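Local coordinates for protein thermoresistant glucokinase (Janibacter sp. HTCC2649, PDB 4EUN) that probably phosphorylates gluconate at the expense of ATP, as a thermoresistant-type gluconokinase of the P-loop kinase superfamily, at residues 29-40 and 123-131; 49-60 and 97-108. One frame throughout, in Å; residues are numbered along the deposited sequence.

Interaction 1 of 2, residues 29-40 and 123-131; sequences TRHVVVMGVSGS and PPSVDFLHL. With SO4 (sulfate ion), chain B.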
loop_
_atom_site.group_PDB
_atom_site.type_symbol
_atom_site.label_atom_id
_atom_site.label_comp_id
_atom_site.label_asym_id
_atom_site.label_seq_id
_atom_site.Cartn_x
_atom_site.Cartn_y
_atom_site.Cartn_z
ATOM N N THR A 29 6.864 11.931 16.026
ATOM C CA THR A 29 6.288 11.092 14.990
ATOM C C THR A 29 6.930 9.723 15.051
ATOM O O THR A 29 8.034 9.574 15.577
ATOM C CB THR A 29 6.424 11.706 13.586
ATOM O OG1 THR A 29 7.806 11.907 13.273
ATOM C CG2 THR A 29 5.699 13.050 13.529
ATOM N N ARG A 30 6.228 8.721 14.537
ATOM C CA ARG A 30 6.747 7.359 14.533
ATOM C C ARG A 30 6.833 6.869 13.107
ATOM O O ARG A 30 6.014 7.242 12.257
ATOM C CB ARG A 30 5.832 6.431 15.328
ATOM C CG ARG A 30 5.678 6.811 16.790
ATOM C CD ARG A 30 6.996 6.684 17.540
ATOM N NE ARG A 30 7.489 5.307 17.515
ATOM C CZ ARG A 30 7.116 4.360 18.372
ATOM N NH1 ARG A 30 6.240 4.629 19.327
ATOM N NH2 ARG A 30 7.617 3.138 18.266
ATOM N N HIS A 31 7.823 6.024 12.839
ATOM C CA HIS A 31 8.048 5.539 11.493
ATOM C C HIS A 31 8.458 4.088 11.547
ATOM O O HIS A 31 9.495 3.748 12.112
ATOM C CB HIS A 31 9.085 6.423 10.791
ATOM C CG HIS A 31 8.721 7.872 10.861
ATOM N ND1 HIS A 31 7.833 8.449 9.979
ATOM C CD2 HIS A 31 9.039 8.833 11.760
ATOM C CE1 HIS A 31 7.639 9.713 10.321
ATOM N NE2 HIS A 31 8.359 9.970 11.392
ATOM N N VAL A 32 7.608 3.243 10.976
ATOM C CA VAL A 32 7.758 1.797 11.090
ATOM C C VAL A 32 8.025 1.232 9.713
ATOM O O VAL A 32 7.433 1.666 8.732
ATOM C CB VAL A 32 6.470 1.158 11.674
ATOM C CG1 VAL A 32 6.636 -0.351 11.842
ATOM C CG2 VAL A 32 6.113 1.805 13.011
ATOM N N VAL A 33 8.936 0.263 9.641
ATOM C CA VAL A 33 9.182 -0.467 8.405
ATOM C C VAL A 33 8.924 -1.942 8.660
ATOM O O VAL A 33 9.518 -2.519 9.570
ATOM C CB VAL A 33 10.638 -0.274 7.896
ATOM C CG1 VAL A 33 10.914 -1.188 6.704
ATOM C CG2 VAL A 33 10.864 1.188 7.510
ATOM N N VAL A 34 8.029 -2.537 7.869
ATOM C CA VAL A 34 7.797 -3.976 7.927
ATOM C C VAL A 34 8.647 -4.562 6.828
ATOM O O VAL A 34 8.421 -4.306 5.655
ATOM C CB VAL A 34 6.321 -4.348 7.684
ATOM C CG1 VAL A 34 6.123 -5.854 7.886
ATOM C CG2 VAL A 34 5.409 -3.548 8.637
ATOM N N MET A 35 9.608 -5.388 7.219
ATOM C CA MET A 35 10.595 -5.898 6.293
ATOM C C MET A 35 10.435 -7.409 6.200
ATOM O O MET A 35 10.257 -8.076 7.201
ATOM C CB MET A 35 11.989 -5.508 6.794
ATOM C CG MET A 35 13.105 -6.400 6.332
ATOM S SD MET A 35 14.703 -5.862 6.977
ATOM C CE MET A 35 14.588 -6.251 8.726
ATOM N N GLY A 36 10.465 -7.947 4.985
ATOM C CA GLY A 36 10.398 -9.388 4.797
ATOM C C GLY A 36 10.310 -9.677 3.320
ATOM O O GLY A 36 9.985 -8.794 2.540
ATOM N N VAL A 37 10.586 -10.908 2.923
ATOM C CA VAL A 37 10.532 -11.225 1.499
ATOM C C VAL A 37 9.098 -11.199 0.969
ATOM O O VAL A 37 8.144 -11.158 1.743
ATOM C CB VAL A 37 11.190 -12.583 1.183
ATOM C CG1 VAL A 37 12.611 -12.613 1.731
ATOM C CG2 VAL A 37 10.370 -13.734 1.757
ATOM N N SER A 38 8.955 -11.205 -0.352
ATOM C CA SER A 38 7.641 -11.295 -0.981
ATOM C C SER A 38 6.912 -12.564 -0.555
ATOM O O SER A 38 7.495 -13.658 -0.550
ATOM C CB SER A 38 7.780 -11.289 -2.505
ATOM O OG SER A 38 8.283 -10.052 -2.967
ATOM N N GLY A 39 5.637 -12.423 -0.215
ATOM C CA GLY A 39 4.823 -13.572 0.133
ATOM C C GLY A 39 4.920 -13.922 1.603
ATOM O O GLY A 39 4.431 -14.966 2.028
ATOM N N SER A 40 5.550 -13.040 2.378
ATOM C CA SER A 40 5.682 -13.242 3.814
ATOM C C SER A 40 4.465 -12.718 4.584
ATOM O O SER A 40 4.225 -13.120 5.724
ATOM C CB SER A 40 6.979 -12.617 4.335
ATOM O OG SER A 40 7.040 -11.229 4.065
ATOM N N PRO A 123 13.947 10.127 8.743
ATOM C CA PRO A 123 13.138 10.591 9.878
ATOM C C PRO A 123 13.884 10.428 11.203
ATOM O O PRO A 123 14.941 9.797 11.241
ATOM C CB PRO A 123 11.922 9.663 9.823
ATOM C CG PRO A 123 12.492 8.372 9.285
ATOM C CD PRO A 123 13.536 8.784 8.281
ATOM N N PRO A 124 13.339 10.991 12.289
ATOM C CA PRO A 124 14.102 10.976 13.543
ATOM C C PRO A 124 14.309 9.592 14.155
ATOM O O PRO A 124 15.196 9.444 15.002
ATOM C CB PRO A 124 13.250 11.844 14.480
ATOM C CG PRO A 124 12.457 12.716 13.574
ATOM C CD PRO A 124 12.154 11.864 12.376
ATOM N N SER A 125 13.518 8.604 13.744
ATOM C CA SER A 125 13.705 7.230 14.205
ATOM C C SER A 125 13.025 6.285 13.229
ATOM O O SER A 125 12.101 6.684 12.517
ATOM C CB SER A 125 13.108 7.027 15.597
ATOM O OG SER A 125 11.711 7.277 15.586
ATOM N N VAL A 126 13.495 5.038 13.182
ATOM C CA VAL A 126 12.822 3.990 12.416
ATOM C C VAL A 126 12.783 2.672 13.192
ATOM O O VAL A 126 13.821 2.166 13.640
ATOM C CB VAL A 126 13.471 3.740 11.036
ATOM C CG1 VAL A 126 12.618 2.760 10.227
ATOM C CG2 VAL A 126 13.621 5.032 10.256
ATOM N N ASP A 127 11.581 2.123 13.350
ATOM C CA ASP A 127 11.401 0.856 14.048
ATOM C C ASP A 127 11.079 -0.217 13.035
ATOM O O ASP A 127 10.255 -0.009 12.152
ATOM C CB ASP A 127 10.255 0.961 15.059
ATOM C CG ASP A 127 10.498 2.021 16.112
ATOM O OD1 ASP A 127 11.555 1.977 16.783
ATOM O OD2 ASP A 127 9.628 2.904 16.259
ATOM N N PHE A 128 11.733 -1.372 13.150
ATOM C CA PHE A 128 11.558 -2.422 12.160
ATOM C C PHE A 128 10.761 -3.591 12.696
ATOM O O PHE A 128 10.990 -4.046 13.814
ATOM C CB PHE A 128 12.937 -2.914 11.675
ATOM C CG PHE A 128 13.649 -1.909 10.830
ATOM C CD1 PHE A 128 14.407 -0.898 11.412
ATOM C CD2 PHE A 128 13.516 -1.941 9.446
ATOM C CE1 PHE A 128 15.037 0.061 10.621
ATOM C CE2 PHE A 128 14.143 -0.993 8.651
ATOM C CZ PHE A 128 14.902 0.008 9.238
ATOM N N LEU A 129 9.808 -4.063 11.899
ATOM C CA LEU A 129 9.144 -5.332 12.167
ATOM C C LEU A 129 9.649 -6.296 11.108
ATOM O O LEU A 129 9.376 -6.139 9.918
ATOM C CB LEU A 129 7.622 -5.185 12.085
ATOM C CG LEU A 129 6.984 -4.119 12.977
ATOM C CD1 LEU A 129 5.500 -4.014 12.657
ATOM C CD2 LEU A 129 7.193 -4.434 14.450
ATOM N N HIS A 130 10.414 -7.287 11.539
ATOM C CA HIS A 130 11.024 -8.232 10.606
ATOM C C HIS A 130 10.166 -9.497 10.512
ATOM O O HIS A 130 10.174 -10.331 11.417
ATOM C CB HIS A 130 12.439 -8.559 11.080
ATOM C CG HIS A 130 13.126 -9.624 10.284
ATOM N ND1 HIS A 130 14.276 -10.238 10.732
ATOM C CD2 HIS A 130 12.844 -10.174 9.079
ATOM C CE1 HIS A 130 14.665 -11.136 9.842
ATOM N NE2 HIS A 130 13.816 -11.124 8.834
ATOM N N LEU A 131 9.407 -9.610 9.423
ATOM C CA LEU A 131 8.486 -10.720 9.220
ATOM C C LEU A 131 9.216 -11.810 8.455
ATOM O O LEU A 131 9.685 -11.593 7.332
ATOM C CB LEU A 131 7.264 -10.239 8.436
ATOM C CG LEU A 131 6.066 -11.169 8.241
ATOM C CD1 LEU A 131 5.390 -11.491 9.557
ATOM C CD2 LEU A 131 5.087 -10.484 7.318
HETATM S S SO4 B . 3.749 -9.640 1.042
HETATM O O1 SO4 B . 5.046 -9.569 1.704
HETATM O O2 SO4 B . 3.970 -9.821 -0.386
HETATM O O3 SO4 B . 3.016 -8.405 1.281
HETATM O O4 SO4 B . 2.968 -10.757 1.549
HETATM O O HOH W 1 9.551 5.448 15.122
HETATM O O HOH W 2 10.798 -12.792 5.230
#

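Interaction 2 of 2, residues 49-60 and 97-108; sequences VADETGLEFAEA and RADAGVSTIITC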
loop_
_atom_site.group_PDB
_atom_site.type_symbol
_atom_site.label_atom_id
_atom_site.label_comp_id
_atom_site.label_asym_id
_atom_site.label_seq_id
_atom_site.Cartn_x
_atom_site.Cartn_y
_atom_site.Cartn_z
ATOM N N VAL A 49 -1.524 -2.944 11.594
ATOM C CA VAL A 49 -0.927 -1.966 12.498
ATOM C C VAL A 49 -1.448 -0.557 12.198
ATOM O O VAL A 49 -1.795 0.194 13.111
ATOM C CB VAL A 49 0.624 -2.006 12.438
ATOM C CG1 VAL A 49 1.221 -0.840 13.215
ATOM C CG2 VAL A 49 1.144 -3.315 13.004
ATOM N N ALA A 50 -1.521 -0.214 10.917
ATOM C CA ALA A 50 -1.978 1.112 10.502
ATOM C C ALA A 50 -3.395 1.389 10.989
ATOM O O ALA A 50 -3.697 2.495 11.451
ATOM C CB ALA A 50 -1.902 1.242 8.985
ATOM N N ASP A 51 -4.262 0.387 10.876
ATOM C CA ASP A 51 -5.683 0.558 11.181
ATOM C C ASP A 51 -5.961 0.843 12.653
ATOM O O ASP A 51 -7.016 1.385 12.997
ATOM C CB ASP A 51 -6.486 -0.659 10.703
ATOM C CG ASP A 51 -7.265 -0.379 9.433
ATOM O OD1 ASP A 51 -6.729 0.313 8.541
ATOM O OD2 ASP A 51 -8.423 -0.835 9.329
ATOM N N GLU A 52 -5.014 0.497 13.518
ATOM C CA GLU A 52 -5.196 0.684 14.955
ATOM C C GLU A 52 -4.408 1.862 15.524
ATOM O O GLU A 52 -4.579 2.224 16.684
ATOM C CB GLU A 52 -4.844 -0.603 15.711
ATOM C CG GLU A 52 -5.800 -1.763 15.451
ATOM C CD GLU A 52 -7.258 -1.422 15.757
ATOM O OE1 GLU A 52 -7.521 -0.547 16.613
ATOM O OE2 GLU A 52 -8.150 -2.041 15.136
ATOM N N THR A 53 -3.561 2.472 14.702
ATOM C CA THR A 53 -2.656 3.503 15.196
ATOM C C THR A 53 -2.766 4.825 14.448
ATOM O O THR A 53 -2.279 5.843 14.931
ATOM C CB THR A 53 -1.206 3.054 15.064
ATOM O OG1 THR A 53 -0.968 2.691 13.700
ATOM C CG2 THR A 53 -0.929 1.864 15.959
ATOM N N GLY A 54 -3.351 4.795 13.254
ATOM C CA GLY A 54 -3.420 5.981 12.420
ATOM C C GLY A 54 -2.172 6.257 11.597
ATOM O O GLY A 54 -2.079 7.302 10.949
ATOM N N LEU A 55 -1.211 5.332 11.621
ATOM C CA LEU A 55 -0.005 5.489 10.817
ATOM C C LEU A 55 -0.370 5.451 9.329
ATOM O O LEU A 55 -1.258 4.694 8.928
ATOM C CB LEU A 55 0.998 4.381 11.138
ATOM C CG LEU A 55 2.037 4.618 12.235
ATOM C CD1 LEU A 55 1.452 5.241 13.472
ATOM C CD2 LEU A 55 2.710 3.295 12.580
ATOM N N GLU A 56 0.302 6.261 8.511
ATOM C CA GLU A 56 0.025 6.247 7.071
ATOM C C GLU A 56 0.739 5.074 6.432
ATOM O O GLU A 56 1.953 4.976 6.522
ATOM C CB GLU A 56 0.526 7.511 6.377
ATOM C CG GLU A 56 0.274 7.448 4.868
ATOM C CD GLU A 56 0.741 8.665 4.107
ATOM O OE1 GLU A 56 1.248 9.622 4.737
ATOM O OE2 GLU A 56 0.588 8.658 2.861
ATOM N N PHE A 57 -0.018 4.225 5.747
ATOM C CA PHE A 57 0.557 3.045 5.111
ATOM C C PHE A 57 1.031 3.362 3.700
ATOM O O PHE A 57 0.333 4.019 2.932
ATOM C CB PHE A 57 -0.493 1.927 5.081
ATOM C CG PHE A 57 -0.138 0.775 4.181
ATOM C CD1 PHE A 57 0.999 0.012 4.413
ATOM C CD2 PHE A 57 -0.958 0.441 3.119
ATOM C CE1 PHE A 57 1.310 -1.041 3.580
ATOM C CE2 PHE A 57 -0.654 -0.621 2.295
ATOM C CZ PHE A 57 0.482 -1.363 2.527
ATOM N N ALA A 58 2.226 2.884 3.357
ATOM C CA ALA A 58 2.693 2.949 1.974
ATOM C C ALA A 58 3.458 1.682 1.626
ATOM O O ALA A 58 4.079 1.058 2.479
ATOM C CB ALA A 58 3.577 4.157 1.755
ATOM N N GLU A 59 3.416 1.333 0.346
ATOM C CA GLU A 59 4.109 0.168 -0.170
ATOM C C GLU A 59 5.404 0.645 -0.814
ATOM O O GLU A 59 5.365 1.415 -1.771
ATOM C CB GLU A 59 3.213 -0.489 -1.215
ATOM C CG GLU A 59 3.067 -1.975 -1.033
ATOM C CD GLU A 59 4.357 -2.697 -1.324
ATOM O OE1 GLU A 59 4.673 -3.671 -0.610
ATOM O OE2 GLU A 59 5.059 -2.282 -2.272
ATOM N N ALA A 60 6.546 0.210 -0.279
ATOM C CA ALA A 60 7.835 0.735 -0.733
ATOM C C ALA A 60 8.170 0.435 -2.195
ATOM O O ALA A 60 8.877 1.219 -2.823
ATOM C CB ALA A 60 8.978 0.265 0.174
ATOM N N ARG A 97 7.300 13.532 5.675
ATOM C CA ARG A 97 6.088 13.222 6.437
ATOM C C ARG A 97 6.282 13.638 7.897
ATOM O O ARG A 97 5.439 14.333 8.472
ATOM C CB ARG A 97 5.731 11.730 6.345
ATOM C CG ARG A 97 5.246 11.243 4.962
ATOM C CD ARG A 97 4.057 12.033 4.536
ATOM N NE ARG A 97 3.106 11.383 3.627
ATOM C CZ ARG A 97 2.980 11.690 2.341
ATOM N NH1 ARG A 97 3.791 12.578 1.783
ATOM N NH2 ARG A 97 2.042 11.122 1.609
ATOM N N ALA A 98 7.401 13.219 8.490
ATOM C CA ALA A 98 7.764 13.597 9.858
ATOM C C ALA A 98 7.697 15.100 10.090
ATOM O O ALA A 98 7.173 15.571 11.112
ATOM C CB ALA A 98 9.177 13.077 10.188
ATOM N N ASP A 99 8.241 15.861 9.145
ATOM C CA ASP A 99 8.300 17.311 9.295
ATOM C C ASP A 99 6.906 17.912 9.361
ATOM O O ASP A 99 6.707 18.964 9.973
ATOM C CB ASP A 99 9.085 17.940 8.143
ATOM C CG ASP A 99 10.582 17.899 8.371
ATOM O OD1 ASP A 99 11.003 17.786 9.544
ATOM O OD2 ASP A 99 11.336 17.989 7.379
ATOM N N ALA A 100 5.940 17.242 8.739
ATOM C CA ALA A 100 4.567 17.748 8.722
ATOM C C ALA A 100 3.725 17.086 9.808
ATOM O O ALA A 100 2.506 17.264 9.846
ATOM C CB ALA A 100 3.936 17.524 7.352
ATOM N N GLY A 101 4.369 16.296 10.667
ATOM C CA GLY A 101 3.691 15.703 11.804
ATOM C C GLY A 101 3.004 14.384 11.513
ATOM O O GLY A 101 2.236 13.885 12.345
ATOM N N VAL A 102 3.315 13.795 10.358
ATOM C CA VAL A 102 2.660 12.568 9.911
ATOM C C VAL A 102 3.517 11.331 10.225
ATOM O O VAL A 102 4.683 11.261 9.836
ATOM C CB VAL A 102 2.373 12.603 8.390
ATOM C CG1 VAL A 102 1.645 11.347 7.950
ATOM C CG2 VAL A 102 1.564 13.830 8.007
ATOM N N SER A 103 2.932 10.367 10.929
ATOM C CA SER A 103 3.600 9.108 11.248
ATOM C C SER A 103 3.297 8.089 10.155
ATOM O O SER A 103 2.227 8.132 9.537
ATOM C CB SER A 103 3.120 8.574 12.588
ATOM O OG SER A 103 3.548 9.416 13.649
ATOM N N THR A 104 4.236 7.169 9.920
ATOM C CA THR A 104 4.165 6.297 8.747
ATOM C C THR A 104 4.501 4.835 9.055
ATOM O O THR A 104 5.217 4.544 10.013
ATOM C CB THR A 104 5.142 6.766 7.640
ATOM O OG1 THR A 104 6.494 6.643 8.112
ATOM C CG2 THR A 104 4.870 8.229 7.252
ATOM N N ILE A 105 3.975 3.934 8.226
ATOM C CA ILE A 105 4.405 2.538 8.211
ATOM C C ILE A 105 4.505 2.091 6.758
ATOM O O ILE A 105 3.570 2.259 5.971
ATOM C CB ILE A 105 3.476 1.617 9.046
ATOM C CG1 ILE A 105 3.992 0.177 9.047
ATOM C CG2 ILE A 105 2.006 1.682 8.564
ATOM C CD1 ILE A 105 3.340 -0.675 10.137
ATOM N N ILE A 106 5.652 1.527 6.388
ATOM C CA ILE A 106 5.859 1.087 5.014
ATOM C C ILE A 106 6.267 -0.374 4.991
ATOM O O ILE A 106 6.913 -0.861 5.917
ATOM C CB ILE A 106 6.925 1.936 4.281
ATOM C CG1 ILE A 106 8.305 1.743 4.885
ATOM C CG2 ILE A 106 6.537 3.422 4.296
ATOM C CD1 ILE A 106 9.382 2.543 4.166
ATOM N N THR A 107 5.898 -1.071 3.919
ATOM C CA THR A 107 6.384 -2.432 3.713
ATOM C C THR A 107 7.589 -2.399 2.797
ATOM O O THR A 107 7.548 -1.731 1.769
ATOM C CB THR A 107 5.309 -3.294 3.062
ATOM O OG1 THR A 107 4.784 -2.604 1.922
ATOM C CG2 THR A 107 4.169 -3.544 4.031
ATOM N N CYS A 108 8.648 -3.118 3.169
ATOM C CA CYS A 108 9.839 -3.267 2.329
ATOM C C CYS A 108 10.164 -4.739 2.121
ATOM O O CYS A 108 9.934 -5.559 3.008
ATOM C CB CYS A 108 11.064 -2.642 2.999
ATOM S SG CYS A 108 11.044 -0.857 3.096
#

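Interaction 1 of 2, residues 29-40 and 123-131
OD2 of D127 is gripped by R30 and by a water. NH2 of R30 reaches it at 2.9 Å in a salt bridge with an almost straight N-H (168°). OD2 lies in the guanidinium plane, whereas NH2 stands above the carboxylate plane, the two planes being 86° apart. Bends at chi2 and chi3 fold R30 back to make this approach, and NE adds a weak bond. The water donates to OD2 and accepts from NE of R30 and the backbone N of H31, while OD1 of D127 is held by S170. Next door, CB of P123 sits over one face of the H31 imidazole, a CH-pi contact 3.8 Å from the ring centroid, and the ring's NE2 is bonded to OG1 of T29 (2.8 Å). Five backbone bonds, from D127 N to H31 O through to L131 N to M35 O, pair 31-35 and 127-131 as parallel neighbours in the central sheet of a P-loop kinase fold. Beta-branched V33 suits this buried strand: its CB lies 3.7 Å from CE2 of F128. V32 and V34 share CD1 of L129 on the other face. Strand 31-35 then enters a probable Walker A loop, where N of G39 donates to O2 of a sulfate (3.1 Å).

Interaction 2 of 2, residues 49-60 and 97-108
E56 and R97 form the charged part of this contact. The glutamate chain is fully extended, with CG anti to the backbone N (chi1 178°), and this carries its carboxylate out to the arginine at the end of helix 80-99. R97 grips it side-on: NE bonds OE1 at 2.8 Å and NH2 bonds OE2 at 3.1 Å, with the two planar groups only 25° from coplanar. Both oxygens are engaged on their syn sides, so the paired bonds should limit rotation of either group. NH1 of R97 turns to the carbonyl of H64 of the second subunit, and F149 of that subunit packs on E56, placing the ion pair at the dimer contact.

A second polar link is seen in one of the two conformers of E59: there OG1 of T107 donates to OE1 of E59 at 2.7 Å, approaching from above the carboxylate plane, while OE2 takes the backbone N of D61.

Apolar contact centres on I105, whose two branches part. CD1 reaches CG1 of V49 on helix 42-53 at 3.7 Å, while CG2 packs against CB of L55 at 3.9 Å and also meets CB of A50, a residue small enough to let the helix come close. Farther along, CG2 of T107 meets the F57 ring at its edge, 3.8 Å from CE1.

Backbone bonds join strands 56-59 and 104-108 in parallel, from E56 N to S103 O through to A60 N to T107 O. At G54, with positive phi, the chain leaves helical angles after 42-53; G101 is the C' residue of a Schellman motif closing 80-99. Each helix thus turns back into its strand, as in the beta-alpha-beta crossovers of the parallel P-loop kinase sheet, with 56-59 at its edge.

From the N terminus, the chain lays down strand 31-35, passes through the probable P-loop into helix 42-53, and returns as strand 56-59. Two helices later, strand 104-108 joins 56-59 and closes the loop of interaction 2. Strand 127-132 then settles beside 31-35, closing the larger loop of interaction 1, inside which interaction 2 is nested. The two contacts meet because 104-108 and 31-35 are themselves neighbours: V34 probably bonds through its N to O of I106 and through its O to N of C108. Together they set the order 56-59, 104-108, 31-35, 127-132, placing the strand that leads into the P-loop between partners on both sides.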